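Local atomic coordinates of adenylation domain (Streptomyces sp., PDB entry 5N9X), a protein that belongs to the ANL superfamily of AMP-binding enzymes, pairing a large N-terminal part with a smaller C-terminal domain, and is modelled here with ATP and threonine. Residues 48-51 and 52-56; 189-192 and 193-197; 235-238 and 239-243; 486-489 and 490-494. One frame throughout, in Å; residues are numbered along the deposited sequence.

Four local contacts sample well-separated corners of this adenylation domain, and no two of them touch. Interactions 1, 2 and 3 lie in the large N-terminal part. Their centres form a wide triangle, 28 Å from interaction 1 to interaction 2, 30 Å from interaction 2 to interaction 3, and 32 Å between interactions 1 and 3. Interaction 4 sits in the C-terminal domain, its centre about 60 Å from that of interaction 1. In interaction 2 the side chain of Phe195 lies about 11 Å from both bound threonine and bound ATP, near the pocket without lining it. Interaction 1 lies within a helix; interaction 3 caps a helix start, and 2 and 4 mark helix ends.

Interaction 1 (48-51 and 52-56)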
ATOM      1  N   LEU A  48      19.504   9.148 -19.201  1.00 19.24           N
ATOM      2  CA  LEU A  48      19.912   7.782 -19.565  1.00 28.60           C
ATOM      3  C   LEU A  48      18.816   6.744 -19.279  1.00 20.12           C
ATOM      4  O   LEU A  48      18.624   5.809 -20.063  1.00 23.66           O
ATOM      5  CB  LEU A  48      21.230   7.403 -18.859  1.00 26.75           C
ATOM      6  CG  LEU A  48      21.689   5.938 -19.001  1.00 34.11           C
ATOM      7  CD1 LEU A  48      22.201   5.572 -20.407  1.00 23.60           C
ATOM      8  CD2 LEU A  48      22.758   5.593 -17.922  1.00 30.19           C
ATOM      9  N   LEU A  49      18.098   6.911 -18.169  1.00 19.80           N
ATOM     10  CA  LEU A  49      16.904   6.108 -17.907  1.00 15.68           C
ATOM     11  C   LEU A  49      15.891   6.245 -19.064  1.00 15.91           C
ATOM     12  O   LEU A  49      15.346   5.245 -19.547  1.00 14.61           O
ATOM     13  CB  LEU A  49      16.266   6.508 -16.566  1.00 13.63           C
ATOM     14  CG  LEU A  49      15.058   5.685 -16.073  1.00 14.88           C
ATOM     15  CD1 LEU A  49      15.253   4.156 -16.266  1.00 14.16           C
ATOM     16  CD2 LEU A  49      14.673   6.007 -14.631  1.00 13.37           C
ATOM     17  N   HIS A  50      15.671   7.476 -19.523  1.00 14.67           N
ATOM     18  CA  HIS A  50      14.771   7.711 -20.641  1.00 13.80           C
ATOM     19  C   HIS A  50      15.218   6.979 -21.904  1.00 20.75           C
ATOM     20  O   HIS A  50      14.405   6.351 -22.587  1.00 19.81           O
ATOM     21  CB  HIS A  50      14.634   9.198 -20.935  1.00 16.11           C
ATOM     22  CG  HIS A  50      13.581   9.498 -21.952  1.00 22.51           C
ATOM     23  ND1 HIS A  50      13.876   9.811 -23.264  1.00 24.04           N
ATOM     24  CD2 HIS A  50      12.229   9.502 -21.857  1.00 18.08           C
ATOM     25  CE1 HIS A  50      12.749  10.014 -23.926  1.00 23.79           C
ATOM     26  NE2 HIS A  50      11.736   9.832 -23.096  1.00 22.92           N
ATOM     27  N   SER A  51      16.512   7.057 -22.210  1.00 19.18           N
ATOM     28  CA  SER A  51      17.069   6.314 -23.332  1.00 19.82           C
ATOM     29  C   SER A  51      16.840   4.809 -23.254  1.00 16.17           C
ATOM     30  O   SER A  51      16.421   4.180 -24.224  1.00 16.86           O
ATOM     31  CB  SER A  51      18.570   6.572 -23.443  1.00 15.24           C
ATOM     32  OG  SER A  51      18.801   7.631 -24.333  1.00 31.77           O
ATOM     33  N   TRP A  52      17.165   4.251 -22.096  1.00 16.36           N
ATOM     34  CA  TRP A  52      17.078   2.828 -21.823  1.00 15.25           C
ATOM     35  C   TRP A  52      15.622   2.379 -22.041  1.00 23.58           C
ATOM     36  O   TRP A  52      15.338   1.404 -22.763  1.00 22.25           O
ATOM     37  CB  TRP A  52      17.578   2.600 -20.388  1.00 16.85           C
ATOM     38  CG  TRP A  52      17.697   1.196 -19.894  1.00 21.86           C
ATOM     39  CD1 TRP A  52      17.436   0.043 -20.588  1.00 22.42           C
ATOM     40  CD2 TRP A  52      18.171   0.789 -18.600  1.00 15.24           C
ATOM     41  NE1 TRP A  52      17.688  -1.049 -19.787  1.00 20.42           N
ATOM     42  CE2 TRP A  52      18.141  -0.616 -18.566  1.00 15.52           C
ATOM     43  CE3 TRP A  52      18.602   1.483 -17.464  1.00 18.26           C
ATOM     44  CZ2 TRP A  52      18.544  -1.348 -17.434  1.00 18.10           C
ATOM     45  CZ3 TRP A  52      18.984   0.757 -16.333  1.00 14.13           C
ATOM     46  CH2 TRP A  52      18.955  -0.637 -16.329  1.00 22.35           C
ATOM     47  N   ALA A  53      14.700   3.152 -21.468  1.00 19.24           N
ATOM     48  CA  ALA A  53      13.279   2.842 -21.516  1.00 21.99           C
ATOM     49  C   ALA A  53      12.690   2.885 -22.926  1.00 15.49           C
ATOM     50  O   ALA A  53      11.936   1.996 -23.304  1.00 23.10           O
ATOM     51  CB  ALA A  53      12.514   3.803 -20.589  1.00 20.37           C
ATOM     52  N   GLU A  54      13.007   3.925 -23.688  1.00 16.81           N
ATOM     53  CA  GLU A  54      12.633   3.958 -25.109  1.00 28.42           C
ATOM     54  C   GLU A  54      13.117   2.718 -25.864  1.00 30.78           C
ATOM     55  O   GLU A  54      12.356   2.104 -26.639  1.00 20.36           O
ATOM     56  CB  GLU A  54      13.180   5.218 -25.798  1.00 19.90           C
ATOM     57  CG  GLU A  54      12.596   6.528 -25.277  1.00 23.96           C
ATOM     58  CD  GLU A  54      11.088   6.593 -25.508  1.00 33.21           C
ATOM     59  OE1 GLU A  54      10.642   6.161 -26.601  1.00 25.20           O
ATOM     60  OE2 GLU A  54      10.360   7.083 -24.610  1.00 29.14           O
ATOM     61  N   GLY A  55      14.378   2.353 -25.640  1.00 23.51           N
ATOM     62  CA  GLY A  55      14.909   1.138 -26.226  1.00 23.70           C
ATOM     63  C   GLY A  55      14.148  -0.110 -25.803  1.00 29.37           C
ATOM     64  O   GLY A  55      13.874  -0.986 -26.631  1.00 38.40           O
ATOM     65  N   LEU A  56      13.802  -0.212 -24.520  1.00 24.37           N
ATOM     66  CA  LEU A  56      13.121  -1.409 -24.042  1.00 22.17           C
ATOM     67  C   LEU A  56      11.752  -1.515 -24.678  1.00 21.77           C
ATOM     68  O   LEU A  56      11.251  -2.608 -24.929  1.00 24.52           O
ATOM     69  CB  LEU A  56      12.991  -1.406 -22.515  1.00 21.04           C
ATOM     70  CG  LEU A  56      14.206  -1.920 -21.743  1.00 28.99           C
ATOM     71  CD1 LEU A  56      14.295  -1.326 -20.329  1.00 22.12           C
ATOM     72  CD2 LEU A  56      14.208  -3.431 -21.708  1.00 23.95           C
TER
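His50 carries its imidazole anti to the backbone N (chi1 -172°), and one turn later Glu54 sets CG beside its own backbone N and bends again at chi2 (-62°), folding back over that ring. The methylene CG lies above one face, nearer the rim than the middle, 4.0 Å from the centroid of the His50 ring, a CH-pi contact. The same Glu54 CG also closes to 3.2 Å on His50 O, so the side chain lies close against the carbonyl of the preceding turn. Its carboxylate plane is turned 38° from the imidazole. Although Glu54 OE2 comes within 3.4 Å of His50 NE2, the angle is wrong for a hydrogen bond; the carboxylate is engaged elsewhere, OE1 forming a salt bridge with Arg90. Underneath runs ordinary alpha-helical bonding, with Glu54 N giving a nearly straight bond to His50 O at 3.0 Å and Ala53 N one to Leu49 O at 2.9 Å. On the buried side Leu49 CD1 meets Trp52 CE3 at 4.4 Å, a loose apolar touch, while the indole NE1 donates to Val139 O. These residues belong to helix 46-62. Its inner side, through Leu49, Trp52 and Ala53, packs on helix 79-90, with Leu49 also reaching Phe24 of helix 20-30 and Ala36 and Leu37 of strand 35-39.

Interaction 2 (189-192 and 193-197); sequences EACS and RLFSF
Ala190 meets the second segment through its carbonyl, with Leu194 CD1 4.1 Å from Ala190 O. A water accepts from Arg193 N at 3.0 Å; its link to Ala190 O is modelled too short to be relied on. Next comes Cys191, whose carbonyl oxygen serves two amides as the chain turns out of helix 181-191 into the loop toward strand 202-205. Phe195 N bonds to Cys191 O at 3.2 Å, fairly straight at 159°, while Leu194 N, at the same distance, makes only a weak, bent bond. The Cys191 side chain lies beside its own backbone N (chi1 -74°), which brings the sulfur to the rim of the Phe195 ring. Cys191 SG is 5.3 Å from the centroid of that ring and 80° off its normal, an edge-on sulfur-aromatic contact, and Cys191 CB touches Phe195 CD2 at 4.0 Å. The ring sits where helix gives way to loop, and it packs in an aromatic cluster in the N-terminal part of the fold: Phe322 and Tyr280 meet it edge-to-face, Trp216 at an inclined angle, and Met310 and Ile308 of strand 306-310 pack on it. Ser192 follows on the solvent side, its backbone N bonded to Glu189 O at 3.2 Å and its OG reaching the same oxygen in a weak bond of 3.3 Å.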
ATOM      1  N   GLU A 189      -2.219  15.051  -9.453  1.00 14.37           N
ATOM      2  CA  GLU A 189      -2.897  16.347  -9.493  1.00 17.97           C
ATOM      3  C   GLU A 189      -3.659  16.638  -8.177  1.00 19.47           C
ATOM      4  O   GLU A 189      -3.565  17.739  -7.649  1.00 16.71           O
ATOM      5  CB  GLU A 189      -3.830  16.465 -10.703  1.00 19.06           C
ATOM      6  CG  GLU A 189      -4.023  17.921 -11.180  1.00 31.86           C
ATOM      7  CD  GLU A 189      -2.732  18.563 -11.746  1.00 42.39           C
ATOM      8  OE1 GLU A 189      -2.100  17.951 -12.637  1.00 35.00           O
ATOM      9  OE2 GLU A 189      -2.350  19.681 -11.295  1.00 36.79           O
ATOM     10  N   ALA A 190      -4.372  15.660  -7.628  1.00 14.72           N
ATOM     11  CA  ALA A 190      -5.103  15.886  -6.378  1.00 19.84           C
ATOM     12  C   ALA A 190      -4.175  16.341  -5.232  1.00 24.70           C
ATOM     13  O   ALA A 190      -4.596  17.080  -4.329  1.00 18.05           O
ATOM     14  CB  ALA A 190      -5.856  14.629  -5.969  1.00 14.10           C
ATOM     15  N   CYS A 191      -2.923  15.886  -5.287  1.00 19.21           N
ATOM     16  CA  CYS A 191      -1.954  16.083  -4.215  1.00 17.38           C
ATOM     17  C   CYS A 191      -1.052  17.302  -4.414  1.00 16.39           C
ATOM     18  O   CYS A 191      -0.294  17.680  -3.525  1.00 21.76           O
ATOM     19  CB  CYS A 191      -1.086  14.843  -4.095  1.00 16.41           C
ATOM     20  SG  CYS A 191      -1.902  13.467  -3.341  1.00 16.27           S
ATOM     21  N   SER A 192      -1.138  17.887  -5.602  1.00 21.14           N
ATOM     22  CA  SER A 192      -0.292  18.992  -6.041  1.00 26.16           C
ATOM     23  C   SER A 192      -0.230  20.175  -5.067  1.00 26.97           C
ATOM     24  O   SER A 192       0.814  20.807  -4.920  1.00 21.09           O
ATOM     25  CB  SER A 192      -0.785  19.479  -7.396  1.00 22.22           C
ATOM     26  OG  SER A 192      -1.805  20.445  -7.212  1.00 23.84           O
ATOM     27  N   ARG A 193      -1.354  20.468  -4.416  1.00 25.46           N
ATOM     28  CA  ARG A 193      -1.432  21.591  -3.485  1.00 26.57           C
ATOM     29  C   ARG A 193      -1.329  21.226  -1.999  1.00 30.56           C
ATOM     30  O   ARG A 193      -1.014  22.084  -1.174  1.00 36.74           O
ATOM     31  CB  ARG A 193      -2.724  22.379  -3.729  1.00 32.94           C
ATOM     32  CG  ARG A 193      -2.599  23.388  -4.858  1.00 37.73           C
ATOM     33  CD  ARG A 193      -3.926  24.039  -5.205  1.00 40.06           C
ATOM     34  NE  ARG A 193      -3.775  25.115  -6.188  1.00 53.34           N
ATOM     35  CZ  ARG A 193      -4.708  25.458  -7.078  1.00 59.92           C
ATOM     36  NH1 ARG A 193      -5.863  24.803  -7.120  1.00 65.14           N
ATOM     37  NH2 ARG A 193      -4.493  26.451  -7.932  1.00 58.56           N
ATOM     38  N   LEU A 194      -1.590  19.977  -1.641  1.00 22.34           N
ATOM     39  CA  LEU A 194      -1.476  19.591  -0.235  1.00 23.67           C
ATOM     40  C   LEU A 194      -0.039  19.259   0.180  1.00 16.84           C
ATOM     41  O   LEU A 194       0.332  19.376   1.346  1.00 15.24           O
ATOM     42  CB  LEU A 194      -2.391  18.406   0.072  1.00 19.43           C
ATOM     43  CG  LEU A 194      -3.895  18.701   0.014  1.00 28.13           C
ATOM     44  CD1 LEU A 194      -4.696  17.415  -0.225  1.00 17.38           C
ATOM     45  CD2 LEU A 194      -4.365  19.397   1.281  1.00 17.09           C
ATOM     46  N   PHE A 195       0.757  18.816  -0.778  1.00 21.65           N
ATOM     47  CA  PHE A 195       2.150  18.499  -0.525  1.00 16.47           C
ATOM     48  C   PHE A 195       2.951  19.595  -1.217  1.00 21.58           C
ATOM     49  O   PHE A 195       2.467  20.186  -2.187  1.00 21.73           O
ATOM     50  CB  PHE A 195       2.531  17.124  -1.105  1.00 12.15           C
ATOM     51  CG  PHE A 195       2.064  15.919  -0.299  1.00 16.02           C
ATOM     52  CD1 PHE A 195       2.782  15.467   0.798  1.00 13.52           C
ATOM     53  CD2 PHE A 195       0.941  15.193  -0.693  1.00 17.23           C
ATOM     54  CE1 PHE A 195       2.371  14.336   1.509  1.00 12.49           C
ATOM     55  CE2 PHE A 195       0.528  14.052   0.018  1.00 12.49           C
ATOM     56  CZ  PHE A 195       1.242  13.634   1.118  1.00 11.16           C
ATOM     57  N   SER A 196       4.177  19.835  -0.764  1.00 17.39           N
ATOM     58  CA  SER A 196       5.108  20.688  -1.511  1.00 19.99           C
ATOM     59  C   SER A 196       6.327  19.902  -2.019  1.00 19.40           C
ATOM     60  O   SER A 196       7.363  19.840  -1.347  1.00 22.32           O
ATOM     61  CB  SER A 196       5.552  21.855  -0.628  1.00 22.64           C
ATOM     62  OG  SER A 196       6.486  22.682  -1.291  1.00 26.77           O
ATOM     63  N   PHE A 197       6.191  19.290  -3.193  1.00 16.42           N
ATOM     64  CA  PHE A 197       7.269  18.501  -3.799  1.00 15.50           C
ATOM     65  C   PHE A 197       8.125  19.277  -4.800  1.00 15.54           C
ATOM     66  O   PHE A 197       7.623  20.110  -5.546  1.00 20.06           O
ATOM     67  CB  PHE A 197       6.687  17.262  -4.503  1.00 10.19           C
ATOM     68  CG  PHE A 197       5.946  16.341  -3.581  1.00 14.68           C
ATOM     69  CD1 PHE A 197       6.514  15.961  -2.365  1.00 12.29           C
ATOM     70  CD2 PHE A 197       4.708  15.822  -3.931  1.00 11.04           C
ATOM     71  CE1 PHE A 197       5.845  15.110  -1.501  1.00 13.59           C
ATOM     72  CE2 PHE A 197       4.038  14.956  -3.076  1.00 13.45           C
ATOM     73  CZ  PHE A 197       4.601  14.602  -1.859  1.00 10.26           C
TER
HETATM   74  O   HOH W   1      -4.031  19.322  -3.533  1.00 21.57           O

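Interaction 3 (235-238 and 239-243)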
ATOM      1  N   THR A 235      17.157  -9.139   3.116  1.00 54.79           N
ATOM      2  CA  THR A 235      16.146  -9.454   4.133  1.00 56.92           C
ATOM      3  C   THR A 235      16.726  -9.467   5.545  1.00 51.91           C
ATOM      4  O   THR A 235      15.991  -9.490   6.535  1.00 47.71           O
ATOM      5  CB  THR A 235      15.478 -10.822   3.860  1.00 51.73           C
ATOM      6  OG1 THR A 235      16.482 -11.787   3.533  1.00 47.36           O
ATOM      7  CG2 THR A 235      14.523 -10.711   2.686  1.00 57.60           C
ATOM      8  N   ALA A 236      18.051  -9.454   5.625  1.00 51.78           N
ATOM      9  CA  ALA A 236      18.746  -9.415   6.906  1.00 56.93           C
ATOM     10  C   ALA A 236      19.089  -7.975   7.307  1.00 58.38           C
ATOM     11  O   ALA A 236      19.749  -7.741   8.331  1.00 50.26           O
ATOM     12  CB  ALA A 236      20.009 -10.271   6.855  1.00 51.41           C
ATOM     13  N   ARG A 237      18.648  -7.013   6.496  1.00 56.64           N
ATOM     14  CA  ARG A 237      18.773  -5.611   6.874  1.00 48.46           C
ATOM     15  C   ARG A 237      17.841  -5.351   8.052  1.00 41.95           C
ATOM     16  O   ARG A 237      16.687  -5.782   8.050  1.00 45.28           O
ATOM     17  CB  ARG A 237      18.460  -4.676   5.700  1.00 45.78           C
ATOM     18  CG  ARG A 237      17.855  -3.332   6.109  1.00 51.23           C
ATOM     19  CD  ARG A 237      17.807  -2.367   4.937  1.00 48.31           C
ATOM     20  NE  ARG A 237      17.538  -3.081   3.701  1.00 51.44           N
ATOM     21  CZ  ARG A 237      18.308  -3.020   2.622  1.00 54.30           C
ATOM     22  NH1 ARG A 237      19.407  -2.274   2.613  1.00 56.98           N
ATOM     23  NH2 ARG A 237      17.980  -3.719   1.551  1.00 56.50           N
ATOM     24  N   THR A 238      18.359  -4.675   9.069  1.00 40.38           N
ATOM     25  CA  THR A 238      17.592  -4.358  10.264  1.00 35.11           C
ATOM     26  C   THR A 238      16.866  -3.032  10.076  1.00 34.42           C
ATOM     27  O   THR A 238      17.163  -2.300   9.126  1.00 40.86           O
ATOM     28  CB  THR A 238      18.507  -4.300  11.501  1.00 36.01           C
ATOM     29  OG1 THR A 238      19.741  -3.656  11.151  1.00 37.29           O
ATOM     30  CG2 THR A 238      18.807  -5.703  11.995  1.00 33.99           C
ATOM     31  N   PRO A 239      15.890  -2.728  10.954  1.00 31.67           N
ATOM     32  CA  PRO A 239      15.324  -1.379  10.976  1.00 30.84           C
ATOM     33  C   PRO A 239      16.410  -0.342  11.195  1.00 26.79           C
ATOM     34  O   PRO A 239      16.340   0.765  10.659  1.00 22.82           O
ATOM     35  CB  PRO A 239      14.373  -1.415  12.172  1.00 27.70           C
ATOM     36  CG  PRO A 239      13.951  -2.820  12.247  1.00 26.52           C
ATOM     37  CD  PRO A 239      15.192  -3.610  11.904  1.00 25.71           C
ATOM     38  N   VAL A 240      17.406  -0.721  11.989  1.00 27.24           N
ATOM     39  CA  VAL A 240      18.514   0.155  12.322  1.00 28.67           C
ATOM     40  C   VAL A 240      19.303   0.528  11.060  1.00 31.44           C
ATOM     41  O   VAL A 240      19.684   1.689  10.874  1.00 25.79           O
ATOM     42  CB  VAL A 240      19.437  -0.506  13.370  1.00 32.40           C
ATOM     43  CG1 VAL A 240      20.618   0.392  13.699  1.00 25.93           C
ATOM     44  CG2 VAL A 240      18.643  -0.835  14.640  1.00 33.81           C
ATOM     45  N   GLU A 241      19.522  -0.452  10.185  1.00 32.29           N
ATOM     46  CA  GLU A 241      20.198  -0.211   8.910  1.00 31.56           C
ATOM     47  C   GLU A 241      19.339   0.653   7.990  1.00 26.97           C
ATOM     48  O   GLU A 241      19.833   1.496   7.247  1.00 27.28           O
ATOM     49  CB  GLU A 241      20.539  -1.541   8.231  1.00 34.18           C
ATOM     50  CG  GLU A 241      21.926  -2.076   8.575  1.00 42.62           C
ATOM     51  CD  GLU A 241      21.930  -3.565   8.883  1.00 42.45           C
ATOM     52  OE1 GLU A 241      20.916  -4.244   8.612  1.00 45.75           O
ATOM     53  OE2 GLU A 241      22.959  -4.059   9.388  1.00 36.57           O
ATOM     54  N   THR A 242      18.039   0.417   8.046  1.00 30.44           N
ATOM     55  CA  THR A 242      17.078   1.165   7.268  1.00 26.15           C
ATOM     56  C   THR A 242      17.131   2.619   7.699  1.00 28.11           C
ATOM     57  O   THR A 242      17.280   3.535   6.880  1.00 26.19           O
ATOM     58  CB  THR A 242      15.664   0.587   7.466  1.00 31.25           C
ATOM     59  OG1 THR A 242      15.645  -0.761   6.986  1.00 27.84           O
ATOM     60  CG2 THR A 242      14.606   1.433   6.763  1.00 20.43           C
ATOM     61  N   ALA A 243      17.011   2.825   9.002  1.00 26.25           N
ATOM     62  CA  ALA A 243      17.198   4.152   9.566  1.00 31.01           C
ATOM     63  C   ALA A 243      18.507   4.794   9.072  1.00 21.41           C
ATOM     64  O   ALA A 243      18.522   5.959   8.698  1.00 19.64           O
ATOM     65  CB  ALA A 243      17.168   4.085  11.091  1.00 19.28           C
TER
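Thr238 O is gripped twice by Thr242, once by the side-chain OG1 at 3.0 Å and once by the backbone N at 3.1 Å, the two donors arriving from opposite faces of the carbonyl plane. Thr242 thus ties its own hydroxyl back to the residue just before helix 239-248. The other half of the arrangement is a capping box. Thr238 N donates to Glu241 OE1 over a short 2.6 Å, close to straight at 163°, meeting the anti side of the oxygen from 29° out of the carboxylate plane. In return Glu241 N gives a long, weak bond of 3.4 Å to Thr238 OG1. That hydroxyl, placed between the backbone N and the carbonyl carbon (chi1 40°), also donates weakly to Glu241 OE1 at 2.9 Å. Thr238 is the N-cap and Pro239 opens the first turn behind it. Arg237 adds its aliphatic part, CG and CD passing at about a right angle across Thr242, with CD 3.4 Å from Thr242 OG1; its guanidinium does not meet the Glu241 carboxylate. Beyond the box, Val240 packs on Ala267 and Glu271 of helix 258-271, while Glu241 touches Trp234. With a carboxylate held against the amino end of a helix, the helix dipole and the gathered donors would probably favour the ionised form of Glu241.

Interaction 4 (486-489 and 490-494)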
ATOM      1  N   ARG A 486      -4.237 -12.843  29.348  1.00 29.13           N
ATOM      2  CA  ARG A 486      -5.632 -13.142  29.617  1.00 24.34           C
ATOM      3  C   ARG A 486      -6.105 -12.404  30.874  1.00 27.98           C
ATOM      4  O   ARG A 486      -7.170 -11.779  30.875  1.00 31.70           O
ATOM      5  CB  ARG A 486      -5.794 -14.661  29.753  1.00 26.11           C
ATOM      6  CG  ARG A 486      -7.139 -15.177  30.181  1.00 26.28           C
ATOM      7  CD  ARG A 486      -7.087 -16.698  30.366  1.00 38.02           C
ATOM      8  NE  ARG A 486      -6.863 -17.441  29.123  1.00 26.97           N
ATOM      9  CZ  ARG A 486      -7.818 -17.786  28.264  1.00 30.51           C
ATOM     10  NH1 ARG A 486      -9.078 -17.448  28.489  1.00 31.88           N
ATOM     11  NH2 ARG A 486      -7.510 -18.464  27.174  1.00 28.42           N
ATOM     12  N   ALA A 487      -5.299 -12.465  31.932  1.00 26.13           N
ATOM     13  CA  ALA A 487      -5.593 -11.769  33.188  1.00 27.11           C
ATOM     14  C   ALA A 487      -5.698 -10.263  33.002  1.00 26.04           C
ATOM     15  O   ALA A 487      -6.557  -9.625  33.593  1.00 23.10           O
ATOM     16  CB  ALA A 487      -4.523 -12.080  34.230  1.00 24.60           C
ATOM     17  N   HIS A 488      -4.806  -9.702  32.187  1.00 29.39           N
ATOM     18  CA  HIS A 488      -4.835  -8.268  31.881  1.00 28.76           C
ATOM     19  C   HIS A 488      -6.057  -7.829  31.079  1.00 30.57           C
ATOM     20  O   HIS A 488      -6.664  -6.801  31.367  1.00 33.89           O
ATOM     21  CB  HIS A 488      -3.575  -7.855  31.121  1.00 28.18           C
ATOM     22  CG  HIS A 488      -3.656  -6.481  30.533  1.00 38.47           C
ATOM     23  ND1 HIS A 488      -3.509  -5.334  31.288  1.00 35.49           N
ATOM     24  CD2 HIS A 488      -3.873  -6.068  29.261  1.00 30.67           C
ATOM     25  CE1 HIS A 488      -3.634  -4.279  30.504  1.00 32.77           C
ATOM     26  NE2 HIS A 488      -3.852  -4.695  29.272  1.00 30.99           N
ATOM     27  N   VAL A 489      -6.389  -8.600  30.051  1.00 34.01           N
ATOM     28  CA  VAL A 489      -7.502  -8.296  29.168  1.00 30.47           C
ATOM     29  C   VAL A 489      -8.866  -8.390  29.880  1.00 35.07           C
ATOM     30  O   VAL A 489      -9.828  -7.700  29.498  1.00 29.40           O
ATOM     31  CB  VAL A 489      -7.434  -9.236  27.941  1.00 34.04           C
ATOM     32  CG1 VAL A 489      -8.734  -9.282  27.174  1.00 31.76           C
ATOM     33  CG2 VAL A 489      -6.282  -8.811  27.030  1.00 28.22           C
ATOM     34  N   LYS A 490      -8.945  -9.225  30.928  1.00 32.41           N
ATOM     35  CA  LYS A 490     -10.159  -9.308  31.757  1.00 34.62           C
ATOM     36  C   LYS A 490     -10.454  -7.977  32.447  1.00 34.13           C
ATOM     37  O   LYS A 490     -11.571  -7.756  32.908  1.00 41.98           O
ATOM     38  CB  LYS A 490     -10.081 -10.403  32.839  1.00 33.34           C
ATOM     39  CG  LYS A 490     -10.195 -11.828  32.359  1.00 32.24           C
ATOM     40  CD  LYS A 490     -11.259 -12.599  33.129  1.00 40.29           C
ATOM     41  CE  LYS A 490     -12.086 -13.420  32.137  1.00 35.24           C
ATOM     42  NZ  LYS A 490     -13.462 -13.764  32.612  1.00 47.43           N
ATOM     43  N   THR A 491      -9.448  -7.115  32.532  1.00 29.01           N
ATOM     44  CA  THR A 491      -9.604  -5.757  33.040  1.00 30.48           C
ATOM     45  C   THR A 491     -10.262  -4.850  32.022  1.00 36.54           C
ATOM     46  O   THR A 491     -11.179  -4.085  32.341  1.00 37.98           O
ATOM     47  CB  THR A 491      -8.242  -5.149  33.411  1.00 31.70           C
ATOM     48  OG1 THR A 491      -7.674  -5.897  34.489  1.00 38.07           O
ATOM     49  CG2 THR A 491      -8.366  -3.660  33.789  1.00 37.91           C
ATOM     50  N   VAL A 492      -9.784  -4.950  30.787  1.00 31.08           N
ATOM     51  CA  VAL A 492     -10.030  -3.951  29.765  1.00 24.49           C
ATOM     52  C   VAL A 492     -11.337  -4.163  29.019  1.00 25.06           C
ATOM     53  O   VAL A 492     -11.959  -3.212  28.555  1.00 30.88           O
ATOM     54  CB  VAL A 492      -8.864  -3.951  28.754  1.00 28.16           C
ATOM     55  CG1 VAL A 492      -8.728  -2.596  28.080  1.00 23.96           C
ATOM     56  CG2 VAL A 492      -7.577  -4.300  29.463  1.00 24.10           C
ATOM     57  N   LEU A 493     -11.752  -5.413  28.887  1.00 27.05           N
ATOM     58  CA  LEU A 493     -12.859  -5.732  27.989  1.00 33.28           C
ATOM     59  C   LEU A 493     -14.019  -6.419  28.673  1.00 20.22           C
ATOM     60  O   LEU A 493     -13.830  -7.162  29.620  1.00 23.68           O
ATOM     61  CB  LEU A 493     -12.372  -6.640  26.862  1.00 27.41           C
ATOM     62  CG  LEU A 493     -11.436  -6.014  25.848  1.00 33.93           C
ATOM     63  CD1 LEU A 493     -11.077  -7.070  24.798  1.00 32.64           C
ATOM     64  CD2 LEU A 493     -12.052  -4.769  25.215  1.00 26.94           C
ATOM     65  N   PRO A 494     -15.228  -6.209  28.162  1.00 25.75           N
ATOM     66  CA  PRO A 494     -16.309  -7.085  28.636  1.00 30.62           C
ATOM     67  C   PRO A 494     -16.072  -8.563  28.270  1.00 31.28           C
ATOM     68  O   PRO A 494     -15.309  -8.870  27.339  1.00 24.76           O
ATOM     69  CB  PRO A 494     -17.554  -6.500  27.958  1.00 20.87           C
ATOM     70  CG  PRO A 494     -17.023  -5.796  26.731  1.00 26.58           C
ATOM     71  CD  PRO A 494     -15.666  -5.278  27.108  1.00 24.25           C
TER
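Across 486-494 the helix bonding changes step: Lys490 N still takes Arg486 O at 3.1 Å, four residues back, whereas Thr491 N reaches only three back to His488 O at 3.0 Å, from well above that carbonyl's plane. Val489 O then accepts from Leu493 N at 3.1 Å and, weakly, from Val492 N. Among the side chains, His488 holds its ring anti to the backbone N (chi1 168°), and Val492 places CG2 beside its own backbone N, so that methyl comes over one ring face. Val492 CG2 stands 4.1 Å from the centroid of the His488 ring, 25° off the normal and shifted toward the rim, a CH-pi contact. The same methyl is 3.3 Å from His488 O. This is the end of helix 482-492 in the C-terminal domain of the adenylation enzyme, and it lies against helix 435-443. The ring of His445 meets His488 edge-to-face, while Val492 packs on Ala441 of that helix. Toward the interior Val489 CG1 touches Leu493 CD1 at 4.0 Å, the two side chains slanting across each other. Val489 continues inward to Val442 of the same helix and to Tyr502 of strand 501-505, and Leu493 to Val438 and Ala441. Lys490 CG lies 3.4 Å from Arg486 O, and Arg486 reaches over to Tyr502, its NH2 bonded to Ser500 O.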